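Long-range contacts in flocculation protein FLO11 (Saccharomyces cerevisiae, PDB 4UYT), which mediates homotypic cell-cell adhesion in yeast flocculation and biofilm formation, here represented by its N-terminal fibronectin type III-like adhesin domain: residues A[32-38]-A[49-55]; A[101-105]-A[116-120]; A[145-150]-A[160-165]; A[59-64]-A[91-95]. All blocks are in the same frame, centred on the assembly; numbering follows the deposited sequence.

Contact 1: A[32-38]-A[49-55]; sequences YTLDVTS and ITIHVKG. With NA (sodium ion), chain G.
Ile49, three residues into strand 46-55, lies beside Ser38, and its CB is 4.4 Å from Val36 CG1 on the buried face of an antiparallel hairpin. Thr50 carries the irregularity of the pairing: its N donates to Ser38 O, while its O accepts from Thr37 N, a shift of one residue between Val36 and Ser38 that makes a beta bulge. On the outer face Thr37 OG1 stands 3.5 Å from Thr50 CG2, and Ser38 OG binds a sodium ion at 2.9 Å; Gln48 O and a water are also ligands of that ion. Ile51 turns inward again, CG2 against Val36 CG2 and CD1 4.0 Å from Leu34 CD1. His52 pairs with Asp35 through two backbone bonds. With CG anti to the backbone N (chi1 -178°), its imidazole leads away from strand 32-38 to Asp96, and a water donating to Asp35 OD2 bonds weakly with ND1. Val53 CG2 packs at 3.8 Å on Leu34 CD1, and its CG1 reaches Tyr32 CD2. Lys54 exchanges two backbone bonds with Thr33, whose OG1 shares a water with His52 O. Gly55 ends the strand with its CA 3.6 Å from Tyr32 CD2, the ring meeting this side-chain-free residue obliquely. The hairpin forms the middle of a four-stranded antiparallel sheet: strand 96-104 pairs with the outer side of 46-55, strand 6-7 borders 32-43, and the Leu34, Val36, Ile51 and Val53 face is covered by Ile121 of strand 120-125, Phe163 and Phe166.

Contact 2: A[101-105]-A[116-120]; sequences FEVYA and MPNFQ
Phe101 points the CZ edge of its ring at one face of Phe119, with CZ 3.9 Å from Phe119 CE2 and displaced toward the rim of that ring. The planes stand at 89° and the centroids 5.4 Å apart, a T-shaped (edge-to-face) pair in which Phe101 supplies the edge. Both rings leave their backbones with CG between the N and the carbonyl carbon (chi1 58° for Phe101 and 56° for Phe119), which brings them together between the segments. Two residues after Phe101 and two before Phe119, the second apolar meeting point is built on Pro117. Its CG lies 3.7 Å from Val103 CB, while the two methyls of Val103 divide over the proline ring, CG1 nearer CG and CG2 nearer CD. The same CG approaches the backbone at Tyr104 O, 3.2 Å away, and Pro117 CD comes within 4.1 Å of Ala105 CB. The segments are thus joined by side-chain packing, proline against the end of strand 96-104 and ring against ring deeper in. Ile69 of strand 64-70 touches both phenylalanines, Ile49 and Ile51 touch Phe101, and Leu34 lies against Phe119. A strand residue of one sheet meets a residue leading into the other: Phe101 comes from edge strand 96-104, and Phe119 immediately precedes strand 120-125. This is the aromatic and aliphatic core of a beta sandwich, consistent with the fibronectin type III-like fold of the Flo11 domain.

Contact 3: A[145-150]-A[160-165]; sequences DLSTGC and QTDFPG
Ser147 O is gripped by two successive backbone N-H groups, Asp162 N at 2.9 Å and Phe163 N at 3.0 Å; the latter donor lies in the carbonyl plane, the former is tilted 21° from it. The neighbouring Ser147 N points to Asp162 OD2 at 2.9 Å in a nearly straight bond (165°) that uses the anti lone pair, so Asp162 holds Ser147 through both its backbone and its carboxylate. The Asp162 and Leu146 side chains cross at about a right angle, Leu146 CD2 lying 3.6 Å from Asp162 CG. Farther on, Gly149 N donates to Phe163 O, making a single backbone bridge around Thr148. Thr161 OG1 stands 2.8 Å from Gly149 O, with Ser159 as a further partner. The Phe163 ring packs against the end of strand 143-147: its CZ meets Leu146 CD1 at 3.6 Å, and Thr148 CG2 sits at its edge. Gly149, at phi 145°, has backbone angles that would press a CB against the preceding carbonyl oxygen, and beyond it Cys150 is joined by a disulfide to Cys15. Strand 143-147 borders strand 120-125, helix 21-25 covers Leu146 and Asp162 through Met24, and Phe163 reaches across to Tyr32 and Leu34 of strand 32-43.

Contact 4: A[59-64]-A[91-95]; sequences IDLKYL and IDNPT
Thr95 holds OG1 between its backbone N and carbonyl carbon (chi1 56°), which turns the hydroxyl to Ile59 N and leaves CG2 3.6 Å from Ile59 CB, the two side chains crossing at about a right angle. The bond from Ile59 N to Thr95 OG1 is 3.0 Å and nearly straight at 169°. The hydroxyl proton goes the other way, to Asn93 OD1 in its carbonyl plane on a lone pair, while Thr95 N reaches the same oxygen from above that plane. Two donors thus fix the amide, which Asn58 also holds at ND2. Pro94 fills the middle: its CD lies 3.4 Å from Ile59 O and 4.0 Å from Leu61 CD1, and its CB meets Leu64 CD2 as the two side chains slide past each other in opposite directions. Ile91 CD1 closes the apolar group 4.0 Å from Leu64 CD2. One water links Leu61 N to Asp92 O. Tyr125 touches Ile59, Leu64 and Pro94, Tyr82 both leucines, and Tyr32 Ile59 and Thr95. Asx turns shape each loop, Asp60 OD2 receiving Lys62 N and Asn93 OD1 receiving Thr95 N; the Ile59-Thr95 bond and the Pro94 packing join these two connecting loops at one end of the beta sandwich.

How the contacts relate
From the N terminus, contact 1 comes first, closing the short hairpin of strands 32-43 and 46-55 within the four-stranded sheet. The chain then enters 59-64, and contact 4 closes a 26-residue excursion through strands 64-70, 79-83 and 88-89, joining the loops that lead into strands 64-70 and 96-104. Contact 2 brings the loop before strand 120-125 against strand 96-104, and contact 3 the loop before strand 166-169 against strand 143-147. All four are in series; none nests in or crosses another. Contact 1 touches each of the others: Ile49 N probably bonds Phe101 O, and Gly55 N probably bonds Thr95 O. Contacts 2 and 3 meet through Asn118 and Thr148.

Contact 1: A[32-38]-A[49-55]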
loop_
_atom_site.group_PDB
_atom_site.type_symbol
_atom_site.label_atom_id
_atom_site.label_comp_id
_atom_site.label_asym_id
_atom_site.label_seq_id
_atom_site.Cartn_x
_atom_site.Cartn_y
_atom_site.Cartn_z
ATOM N N TYR A 32 5.005 -9.991 -0.437
ATOM C CA TYR A 32 3.911 -9.278 -1.123
ATOM C C TYR A 32 4.547 -8.228 -2.031
ATOM O O TYR A 32 5.651 -7.764 -1.768
ATOM C CB TYR A 32 2.990 -8.551 -0.131
ATOM C CG TYR A 32 2.172 -9.439 0.759
ATOM C CD1 TYR A 32 2.750 -10.108 1.835
ATOM C CD2 TYR A 32 0.782 -9.543 0.582
ATOM C CE1 TYR A 32 1.987 -10.894 2.678
ATOM C CE2 TYR A 32 0.018 -10.333 1.423
ATOM C CZ TYR A 32 0.632 -11.012 2.462
ATOM O OH TYR A 32 -0.130 -11.782 3.308
ATOM N N THR A 33 3.759 -7.791 -3.019
ATOM C CA THR A 33 4.080 -6.661 -3.850
ATOM C C THR A 33 2.946 -5.654 -3.811
ATOM O O THR A 33 1.788 -5.989 -3.549
ATOM C CB THR A 33 4.352 -7.076 -5.315
ATOM O OG1 THR A 33 3.192 -7.709 -5.849
ATOM C CG2 THR A 33 5.566 -8.018 -5.415
ATOM N N LEU A 34 3.285 -4.412 -4.132
ATOM C CA LEU A 34 2.323 -3.320 -4.233
ATOM C C LEU A 34 2.604 -2.537 -5.488
ATOM O O LEU A 34 3.760 -2.205 -5.753
ATOM C CB LEU A 34 2.381 -2.422 -2.981
ATOM C CG LEU A 34 1.405 -1.243 -2.956
ATOM C CD1 LEU A 34 0.994 -0.897 -1.521
ATOM C CD2 LEU A 34 1.930 0.006 -3.645
ATOM N N ASP A 35 1.544 -2.208 -6.230
ATOM C CA ASP A 35 1.626 -1.301 -7.346
ATOM C C ASP A 35 0.559 -0.217 -7.162
ATOM O O ASP A 35 -0.507 -0.459 -6.645
ATOM C CB ASP A 35 1.401 -2.052 -8.667
ATOM C CG ASP A 35 1.824 -1.282 -9.874
ATOM O OD1 ASP A 35 2.550 -0.276 -9.753
ATOM O OD2 ASP A 35 1.479 -1.760 -10.983
ATOM N N VAL A 36 0.864 0.966 -7.634
ATOM C CA VAL A 36 -0.098 2.086 -7.699
ATOM C C VAL A 36 -0.587 2.123 -9.132
ATOM O O VAL A 36 0.170 2.425 -10.048
ATOM C CB VAL A 36 0.529 3.417 -7.262
ATOM C CG1 VAL A 36 -0.503 4.536 -7.436
ATOM C CG2 VAL A 36 1.031 3.347 -5.827
ATOM N N THR A 37 -1.842 1.740 -9.334
ATOM C CA THR A 37 -2.368 1.531 -10.657
ATOM C C THR A 37 -3.117 2.717 -11.265
ATOM O O THR A 37 -3.292 2.763 -12.476
ATOM C CB THR A 37 -3.269 0.294 -10.687
ATOM O OG1 THR A 37 -4.360 0.494 -9.794
ATOM C CG2 THR A 37 -2.482 -0.962 -10.286
ATOM N N SER A 38 -3.581 3.657 -10.461
ATOM C CA SER A 38 -4.136 4.899 -10.972
ATOM C C SER A 38 -3.967 5.981 -9.933
ATOM O O SER A 38 -3.989 5.720 -8.727
ATOM C CB SER A 38 -5.614 4.789 -11.365
ATOM O OG SER A 38 -6.399 4.410 -10.269
ATOM N N ILE A 49 -5.867 7.675 -5.197
ATOM C CA ILE A 49 -4.990 6.654 -5.726
ATOM C C ILE A 49 -5.593 5.283 -5.530
ATOM O O ILE A 49 -6.362 5.085 -4.585
ATOM C CB ILE A 49 -3.574 6.736 -5.116
ATOM C CG1 ILE A 49 -3.482 6.225 -3.682
ATOM C CG2 ILE A 49 -3.076 8.159 -5.236
ATOM C CD1 ILE A 49 -2.063 6.160 -3.146
ATOM N N THR A 50 -5.216 4.370 -6.414
ATOM C CA THR A 50 -5.617 2.998 -6.300
ATOM C C THR A 50 -4.332 2.157 -6.218
ATOM O O THR A 50 -3.430 2.318 -7.029
ATOM C CB THR A 50 -6.466 2.569 -7.488
ATOM O OG1 THR A 50 -7.649 3.394 -7.499
ATOM C CG2 THR A 50 -6.882 1.116 -7.384
ATOM N N ILE A 51 -4.317 1.247 -5.263
ATOM C CA ILE A 51 -3.242 0.302 -5.095
ATOM C C ILE A 51 -3.720 -1.113 -5.383
ATOM O O ILE A 51 -4.897 -1.416 -5.181
ATOM C CB ILE A 51 -2.582 0.397 -3.694
ATOM C CG1 ILE A 51 -3.541 0.018 -2.561
ATOM C CG2 ILE A 51 -1.993 1.778 -3.496
ATOM C CD1 ILE A 51 -2.906 -0.090 -1.182
ATOM N N HIS A 52 -2.780 -1.966 -5.807
ATOM C CA HIS A 52 -3.013 -3.367 -6.028
ATOM C C HIS A 52 -1.926 -4.115 -5.282
ATOM O O HIS A 52 -0.740 -3.958 -5.595
ATOM C CB HIS A 52 -2.970 -3.691 -7.519
ATOM C CG HIS A 52 -3.243 -5.122 -7.848
ATOM N ND1 HIS A 52 -2.865 -5.691 -9.034
ATOM C CD2 HIS A 52 -3.899 -6.077 -7.158
ATOM C CE1 HIS A 52 -3.277 -6.939 -9.059
ATOM N NE2 HIS A 52 -3.903 -7.197 -7.930
ATOM N N VAL A 53 -2.312 -4.932 -4.311
ATOM C CA VAL A 53 -1.408 -5.683 -3.461
ATOM C C VAL A 53 -1.587 -7.161 -3.736
ATOM O O VAL A 53 -2.708 -7.634 -3.779
ATOM C CB VAL A 53 -1.662 -5.375 -1.971
ATOM C CG1 VAL A 53 -0.803 -6.212 -1.062
ATOM C CG2 VAL A 53 -1.404 -3.894 -1.719
ATOM N N LYS A 54 -0.473 -7.858 -3.967
ATOM C CA LYS A 54 -0.498 -9.295 -4.185
ATOM C C LYS A 54 0.466 -9.988 -3.262
ATOM O O LYS A 54 1.533 -9.473 -2.956
ATOM C CB LYS A 54 -0.137 -9.630 -5.625
ATOM C CG LYS A 54 -1.097 -9.069 -6.668
ATOM C CD LYS A 54 -0.418 -9.296 -8.009
ATOM C CE LYS A 54 -1.316 -9.256 -9.214
ATOM N NZ LYS A 54 -0.798 -10.143 -10.288
ATOM N N GLY A 55 0.046 -11.154 -2.797
ATOM C CA GLY A 55 0.895 -12.047 -2.033
ATOM C C GLY A 55 1.478 -13.145 -2.921
ATOM O O GLY A 55 0.873 -13.519 -3.928
HETATM NA NA NA G . -7.330 6.564 -8.637
HETATM O O HOH W 1 1.159 -5.935 -6.704
HETATM O O HOH W 2 -0.294 -4.179 -10.783
HETATM O O HOH W 3 -9.647 7.160 -8.904
#

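Contact 2: A[101-105]-A[116-120]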
loop_
_atom_site.group_PDB
_atom_site.type_symbol
_atom_site.label_atom_id
_atom_site.label_comp_id
_atom_site.label_asym_id
_atom_site.label_seq_id
_atom_site.Cartn_x
_atom_site.Cartn_y
_atom_site.Cartn_z
ATOM N N PHE A 101 -8.075 5.364 -2.123
ATOM C CA PHE A 101 -8.122 6.289 -1.003
ATOM C C PHE A 101 -7.387 7.539 -1.412
ATOM O O PHE A 101 -6.750 7.587 -2.446
ATOM C CB PHE A 101 -7.559 5.690 0.288
ATOM C CG PHE A 101 -6.126 5.226 0.178
ATOM C CD1 PHE A 101 -5.805 3.979 -0.367
ATOM C CD2 PHE A 101 -5.094 6.017 0.640
ATOM C CE1 PHE A 101 -4.507 3.559 -0.470
ATOM C CE2 PHE A 101 -3.782 5.577 0.555
ATOM C CZ PHE A 101 -3.498 4.353 -0.007
ATOM N N GLU A 102 -7.524 8.585 -0.585
ATOM C CA GLU A 102 -6.923 9.873 -0.880
ATOM C C GLU A 102 -5.654 10.110 -0.040
ATOM O O GLU A 102 -5.562 9.753 1.131
ATOM C CB GLU A 102 -7.928 11.002 -0.678
ATOM C CG GLU A 102 -9.007 10.993 -1.739
ATOM C CD GLU A 102 -10.065 12.060 -1.507
ATOM O OE1 GLU A 102 -10.447 12.338 -0.363
ATOM O OE2 GLU A 102 -10.555 12.609 -2.476
ATOM N N VAL A 103 -4.702 10.777 -0.692
ATOM C CA VAL A 103 -3.464 11.177 -0.061
ATOM C C VAL A 103 -3.212 12.639 -0.376
ATOM O O VAL A 103 -3.642 13.146 -1.410
ATOM C CB VAL A 103 -2.264 10.328 -0.521
ATOM C CG1 VAL A 103 -2.467 8.871 -0.145
ATOM C CG2 VAL A 103 -2.004 10.482 -2.014
ATOM N N TYR A 104 -2.443 13.279 0.497
ATOM C CA TYR A 104 -1.883 14.574 0.213
ATOM C C TYR A 104 -0.425 14.348 -0.187
ATOM O O TYR A 104 0.381 13.855 0.606
ATOM C CB TYR A 104 -1.919 15.484 1.448
ATOM C CG TYR A 104 -3.244 15.626 2.143
ATOM C CD1 TYR A 104 -4.437 15.812 1.452
ATOM C CD2 TYR A 104 -3.288 15.630 3.545
ATOM C CE1 TYR A 104 -5.641 15.981 2.109
ATOM C CE2 TYR A 104 -4.490 15.786 4.205
ATOM C CZ TYR A 104 -5.660 15.966 3.496
ATOM O OH TYR A 104 -6.820 16.131 4.194
ATOM N N ALA A 105 -0.104 14.642 -1.445
ATOM C CA ALA A 105 1.262 14.390 -1.985
ATOM C C ALA A 105 1.889 15.716 -2.262
ATOM O O ALA A 105 1.409 16.452 -3.132
ATOM C CB ALA A 105 1.193 13.531 -3.244
ATOM N N MET A 116 4.334 10.125 -3.540
ATOM C CA MET A 116 3.338 9.562 -2.662
ATOM C C MET A 116 3.821 9.639 -1.207
ATOM O O MET A 116 4.945 9.235 -0.934
ATOM C CB MET A 116 3.164 8.102 -3.039
ATOM C CG MET A 116 2.076 7.360 -2.294
ATOM S SD MET A 116 2.003 5.641 -2.794
ATOM C CE MET A 116 3.348 4.961 -1.836
ATOM N N PRO A 117 2.985 10.082 -0.259
ATOM C CA PRO A 117 3.373 9.974 1.155
ATOM C C PRO A 117 3.306 8.513 1.550
ATOM O O PRO A 117 2.349 7.823 1.173
ATOM C CB PRO A 117 2.303 10.827 1.871
ATOM C CG PRO A 117 1.075 10.715 0.981
ATOM C CD PRO A 117 1.620 10.620 -0.434
ATOM N N ASN A 118 4.285 8.031 2.298
ATOM C CA ASN A 118 4.356 6.620 2.602
ATOM C C ASN A 118 3.353 6.245 3.684
ATOM O O ASN A 118 2.927 7.041 4.507
ATOM C CB ASN A 118 5.790 6.255 2.951
ATOM C CG ASN A 118 6.691 6.345 1.746
ATOM O OD1 ASN A 118 7.775 7.003 1.795
ATOM N ND2 ASN A 118 6.303 5.751 0.674
ATOM N N PHE A 119 3.015 4.977 3.678
ATOM C CA PHE A 119 2.020 4.438 4.578
ATOM C C PHE A 119 2.399 2.991 4.874
ATOM O O PHE A 119 3.357 2.448 4.328
ATOM C CB PHE A 119 0.593 4.577 3.985
ATOM C CG PHE A 119 0.432 3.930 2.626
ATOM C CD1 PHE A 119 0.166 2.591 2.506
ATOM C CD2 PHE A 119 0.545 4.672 1.464
ATOM C CE1 PHE A 119 0.039 1.992 1.254
ATOM C CE2 PHE A 119 0.408 4.096 0.211
ATOM C CZ PHE A 119 0.148 2.748 0.128
ATOM N N GLN A 120 1.609 2.369 5.739
ATOM C CA GLN A 120 1.776 0.964 6.050
ATOM C C GLN A 120 0.461 0.257 5.889
ATOM O O GLN A 120 -0.612 0.861 5.961
ATOM C CB GLN A 120 2.331 0.759 7.461
ATOM C CG GLN A 120 3.601 1.543 7.729
ATOM C CD GLN A 120 3.306 2.981 8.077
ATOM O OE1 GLN A 120 2.456 3.250 8.919
ATOM N NE2 GLN A 120 3.986 3.923 7.412
#

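Contact 3: A[145-150]-A[160-165]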
loop_
_atom_site.group_PDB
_atom_site.type_symbol
_atom_site.label_atom_id
_atom_site.label_comp_id
_atom_site.label_asym_id
_atom_site.label_seq_id
_atom_site.Cartn_x
_atom_site.Cartn_y
_atom_site.Cartn_z
ATOM N N ASP A 145 3.168 -5.476 9.732
ATOM C CA ASP A 145 2.929 -4.261 8.973
ATOM C C ASP A 145 3.887 -4.256 7.802
ATOM O O ASP A 145 5.069 -4.559 7.993
ATOM C CB ASP A 145 3.216 -3.024 9.821
ATOM C CG ASP A 145 2.242 -2.830 10.965
ATOM O OD1 ASP A 145 1.184 -3.482 11.024
ATOM O OD2 ASP A 145 2.538 -1.961 11.803
ATOM N N LEU A 146 3.416 -3.909 6.615
ATOM C CA LEU A 146 4.227 -3.738 5.416
ATOM C C LEU A 146 4.218 -2.268 5.062
ATOM O O LEU A 146 3.161 -1.649 4.928
ATOM C CB LEU A 146 3.684 -4.543 4.261
ATOM C CG LEU A 146 3.661 -6.049 4.497
ATOM C CD1 LEU A 146 3.153 -6.756 3.248
ATOM C CD2 LEU A 146 5.009 -6.606 4.937
ATOM N N SER A 147 5.407 -1.720 4.888
ATOM C CA SER A 147 5.558 -0.302 4.671
ATOM C C SER A 147 6.003 0.036 3.253
ATOM O O SER A 147 6.721 -0.734 2.623
ATOM C CB SER A 147 6.571 0.247 5.651
ATOM O OG SER A 147 7.826 -0.332 5.389
ATOM N N THR A 148 5.646 1.241 2.798
ATOM C CA THR A 148 6.113 1.730 1.514
ATOM C C THR A 148 7.276 2.690 1.713
ATOM O O THR A 148 7.388 3.368 2.736
ATOM C CB THR A 148 5.002 2.476 0.721
ATOM O OG1 THR A 148 4.640 3.696 1.385
ATOM C CG2 THR A 148 3.760 1.658 0.574
ATOM N N GLY A 149 8.072 2.821 0.660
ATOM C CA GLY A 149 8.971 3.931 0.551
ATOM C C GLY A 149 10.299 3.611 -0.116
ATOM O O GLY A 149 10.747 2.452 -0.163
ATOM N N CYS A 150 10.915 4.673 -0.608
ATOM C CA CYS A 150 12.236 4.620 -1.249
ATOM C C CYS A 150 13.340 5.238 -0.408
ATOM O O CYS A 150 14.473 5.250 -0.845
ATOM C CB CYS A 150 12.178 5.348 -2.594
ATOM S SG CYS A 150 11.154 4.570 -3.843
ATOM N N GLN A 160 14.605 -1.257 3.695
ATOM C CA GLN A 160 14.050 -1.469 5.027
ATOM C C GLN A 160 12.553 -1.119 5.050
ATOM O O GLN A 160 11.930 -1.052 6.107
ATOM C CB GLN A 160 14.895 -0.715 6.052
ATOM C CG GLN A 160 16.256 -1.392 6.208
ATOM C CD GLN A 160 17.339 -0.522 6.811
ATOM O OE1 GLN A 160 17.148 0.671 7.037
ATOM N NE2 GLN A 160 18.499 -1.122 7.066
ATOM N N THR A 161 12.000 -0.912 3.856
ATOM C CA THR A 161 10.558 -0.956 3.590
ATOM C C THR A 161 10.278 -2.229 2.780
ATOM O O THR A 161 11.186 -2.909 2.288
ATOM C CB THR A 161 10.068 0.247 2.756
ATOM O OG1 THR A 161 10.578 0.103 1.439
ATOM C CG2 THR A 161 10.497 1.551 3.392
ATOM N N ASP A 162 8.997 -2.530 2.655
ATOM C CA ASP A 162 8.527 -3.708 1.971
ATOM C C ASP A 162 8.040 -3.478 0.553
ATOM O O ASP A 162 7.973 -4.432 -0.238
ATOM C CB ASP A 162 7.429 -4.324 2.824
ATOM C CG ASP A 162 7.909 -4.523 4.244
ATOM O OD1 ASP A 162 8.818 -5.372 4.435
ATOM O OD2 ASP A 162 7.454 -3.754 5.114
ATOM N N PHE A 163 7.689 -2.230 0.260
ATOM C CA PHE A 163 7.136 -1.865 -1.019
ATOM C C PHE A 163 7.797 -0.575 -1.483
ATOM O O PHE A 163 8.138 0.248 -0.641
ATOM C CB PHE A 163 5.645 -1.524 -0.898
ATOM C CG PHE A 163 4.755 -2.610 -0.362
ATOM C CD1 PHE A 163 4.772 -3.879 -0.910
ATOM C CD2 PHE A 163 3.811 -2.307 0.602
ATOM C CE1 PHE A 163 3.848 -4.812 -0.477
ATOM C CE2 PHE A 163 2.890 -3.229 1.013
ATOM C CZ PHE A 163 2.929 -4.488 0.493
ATOM N N PRO A 164 7.948 -0.388 -2.789
ATOM C CA PRO A 164 8.482 0.869 -3.280
ATOM C C PRO A 164 7.599 2.056 -2.959
ATOM O O PRO A 164 6.390 1.961 -2.774
ATOM C CB PRO A 164 8.547 0.659 -4.816
ATOM C CG PRO A 164 7.648 -0.492 -5.116
ATOM C CD PRO A 164 7.578 -1.312 -3.882
ATOM N N GLY A 165 8.242 3.211 -2.877
ATOM C CA GLY A 165 7.538 4.469 -3.066
ATOM C C GLY A 165 7.285 4.771 -4.533
ATOM O O GLY A 165 7.890 4.148 -5.434
HETATM O O HOH W 4 7.753 -4.782 7.613
HETATM O O HOH W 5 9.785 0.003 7.257
#

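Contact 4: A[59-64]-A[91-95]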
loop_
_atom_site.group_PDB
_atom_site.type_symbol
_atom_site.label_atom_id
_atom_site.label_comp_id
_atom_site.label_asym_id
_atom_site.label_seq_id
_atom_site.Cartn_x
_atom_site.Cartn_y
_atom_site.Cartn_z
ATOM N N ILE A 59 -3.715 -16.866 0.034
ATOM C CA ILE A 59 -4.179 -17.116 1.392
ATOM C C ILE A 59 -5.672 -16.825 1.440
ATOM O O ILE A 59 -6.125 -15.717 1.182
ATOM C CB ILE A 59 -3.422 -16.270 2.428
ATOM C CG1 ILE A 59 -1.938 -16.596 2.361
ATOM C CG2 ILE A 59 -3.999 -16.489 3.823
ATOM C CD1 ILE A 59 -1.093 -15.768 3.309
ATOM N N ASP A 60 -6.427 -17.861 1.775
ATOM C CA ASP A 60 -7.864 -17.740 1.845
ATOM C C ASP A 60 -8.306 -16.670 2.830
ATOM O O ASP A 60 -7.703 -16.492 3.892
ATOM C CB ASP A 60 -8.494 -19.069 2.251
ATOM C CG ASP A 60 -9.993 -19.084 2.023
ATOM O OD1 ASP A 60 -10.408 -19.449 0.905
ATOM O OD2 ASP A 60 -10.756 -18.717 2.943
ATOM N N LEU A 61 -9.393 -15.982 2.490
ATOM C CA LEU A 61 -9.939 -14.939 3.353
ATOM C C LEU A 61 -10.234 -15.416 4.786
ATOM O O LEU A 61 -10.204 -14.627 5.717
ATOM C CB LEU A 61 -11.208 -14.346 2.725
ATOM C CG LEU A 61 -11.807 -13.111 3.415
ATOM C CD1 LEU A 61 -10.842 -11.935 3.412
ATOM C CD2 LEU A 61 -13.133 -12.703 2.774
ATOM N N LYS A 62 -10.513 -16.706 4.963
ATOM C CA LYS A 62 -10.887 -17.208 6.276
ATOM C C LYS A 62 -9.786 -17.017 7.311
ATOM O O LYS A 62 -10.063 -16.932 8.515
ATOM C CB LYS A 62 -11.292 -18.683 6.205
ATOM C CG LYS A 62 -10.132 -19.648 6.062
ATOM C CD LYS A 62 -10.609 -21.045 5.723
ATOM C CE LYS A 62 -9.448 -22.016 5.714
ATOM N NZ LYS A 62 -9.896 -23.364 5.269
ATOM N N TYR A 63 -8.536 -16.940 6.862
ATOM C CA TYR A 63 -7.420 -16.757 7.788
ATOM C C TYR A 63 -7.288 -15.322 8.309
ATOM O O TYR A 63 -6.552 -15.081 9.257
ATOM C CB TYR A 63 -6.110 -17.150 7.115
ATOM C CG TYR A 63 -5.991 -18.600 6.711
ATOM C CD1 TYR A 63 -5.729 -19.584 7.659
ATOM C CD2 TYR A 63 -6.152 -18.987 5.392
ATOM C CE1 TYR A 63 -5.617 -20.914 7.297
ATOM C CE2 TYR A 63 -6.050 -20.314 5.021
ATOM C CZ TYR A 63 -5.780 -21.271 5.980
ATOM O OH TYR A 63 -5.681 -22.586 5.598
ATOM N N LEU A 64 -7.975 -14.381 7.661
ATOM C CA LEU A 64 -7.830 -12.959 7.963
ATOM C C LEU A 64 -8.752 -12.474 9.082
ATOM O O LEU A 64 -9.951 -12.728 9.071
ATOM C CB LEU A 64 -8.105 -12.154 6.702
ATOM C CG LEU A 64 -7.793 -10.656 6.797
ATOM C CD1 LEU A 64 -6.294 -10.407 6.884
ATOM C CD2 LEU A 64 -8.376 -9.934 5.602
ATOM N N ILE A 91 -12.540 -6.007 0.897
ATOM C CA ILE A 91 -11.706 -6.866 0.086
ATOM C C ILE A 91 -12.123 -8.291 0.317
ATOM O O ILE A 91 -12.619 -8.629 1.389
ATOM C CB ILE A 91 -10.203 -6.693 0.399
ATOM C CG1 ILE A 91 -9.850 -7.052 1.855
ATOM C CG2 ILE A 91 -9.771 -5.275 0.102
ATOM C CD1 ILE A 91 -9.107 -8.365 1.979
ATOM N N ASP A 92 -11.891 -9.125 -0.684
ATOM C CA ASP A 92 -12.195 -10.539 -0.558
ATOM C C ASP A 92 -11.020 -11.480 -0.642
ATOM O O ASP A 92 -11.214 -12.683 -0.552
ATOM C CB ASP A 92 -13.285 -10.958 -1.555
ATOM C CG ASP A 92 -12.850 -10.870 -2.999
ATOM O OD1 ASP A 92 -11.667 -10.595 -3.299
ATOM O OD2 ASP A 92 -13.725 -11.111 -3.861
ATOM N N ASN A 93 -9.805 -10.962 -0.776
ATOM C CA ASN A 93 -8.621 -11.821 -0.888
ATOM C C ASN A 93 -7.451 -11.006 -0.340
ATOM O O ASN A 93 -7.050 -10.066 -0.977
ATOM C CB ASN A 93 -8.389 -12.236 -2.338
ATOM C CG ASN A 93 -7.203 -13.146 -2.490
ATOM O OD1 ASN A 93 -6.351 -13.247 -1.591
ATOM N ND2 ASN A 93 -7.121 -13.809 -3.641
ATOM N N PRO A 94 -6.914 -11.363 0.838
ATOM C CA PRO A 94 -5.845 -10.557 1.437
ATOM C C PRO A 94 -4.530 -10.695 0.671
ATOM O O PRO A 94 -3.589 -9.984 0.982
ATOM C CB PRO A 94 -5.733 -11.127 2.855
ATOM C CG PRO A 94 -6.158 -12.548 2.697
ATOM C CD PRO A 94 -7.250 -12.536 1.660
ATOM N N THR A 95 -4.471 -11.620 -0.290
ATOM C CA THR A 95 -3.305 -11.806 -1.131
ATOM C C THR A 95 -3.548 -11.378 -2.585
ATOM O O THR A 95 -2.682 -11.594 -3.418
ATOM C CB THR A 95 -2.760 -13.249 -1.035
ATOM O OG1 THR A 95 -3.770 -14.208 -1.357
ATOM C CG2 THR A 95 -2.254 -13.498 0.361
HETATM O O HOH W 6 -10.121 -15.296 -0.624
#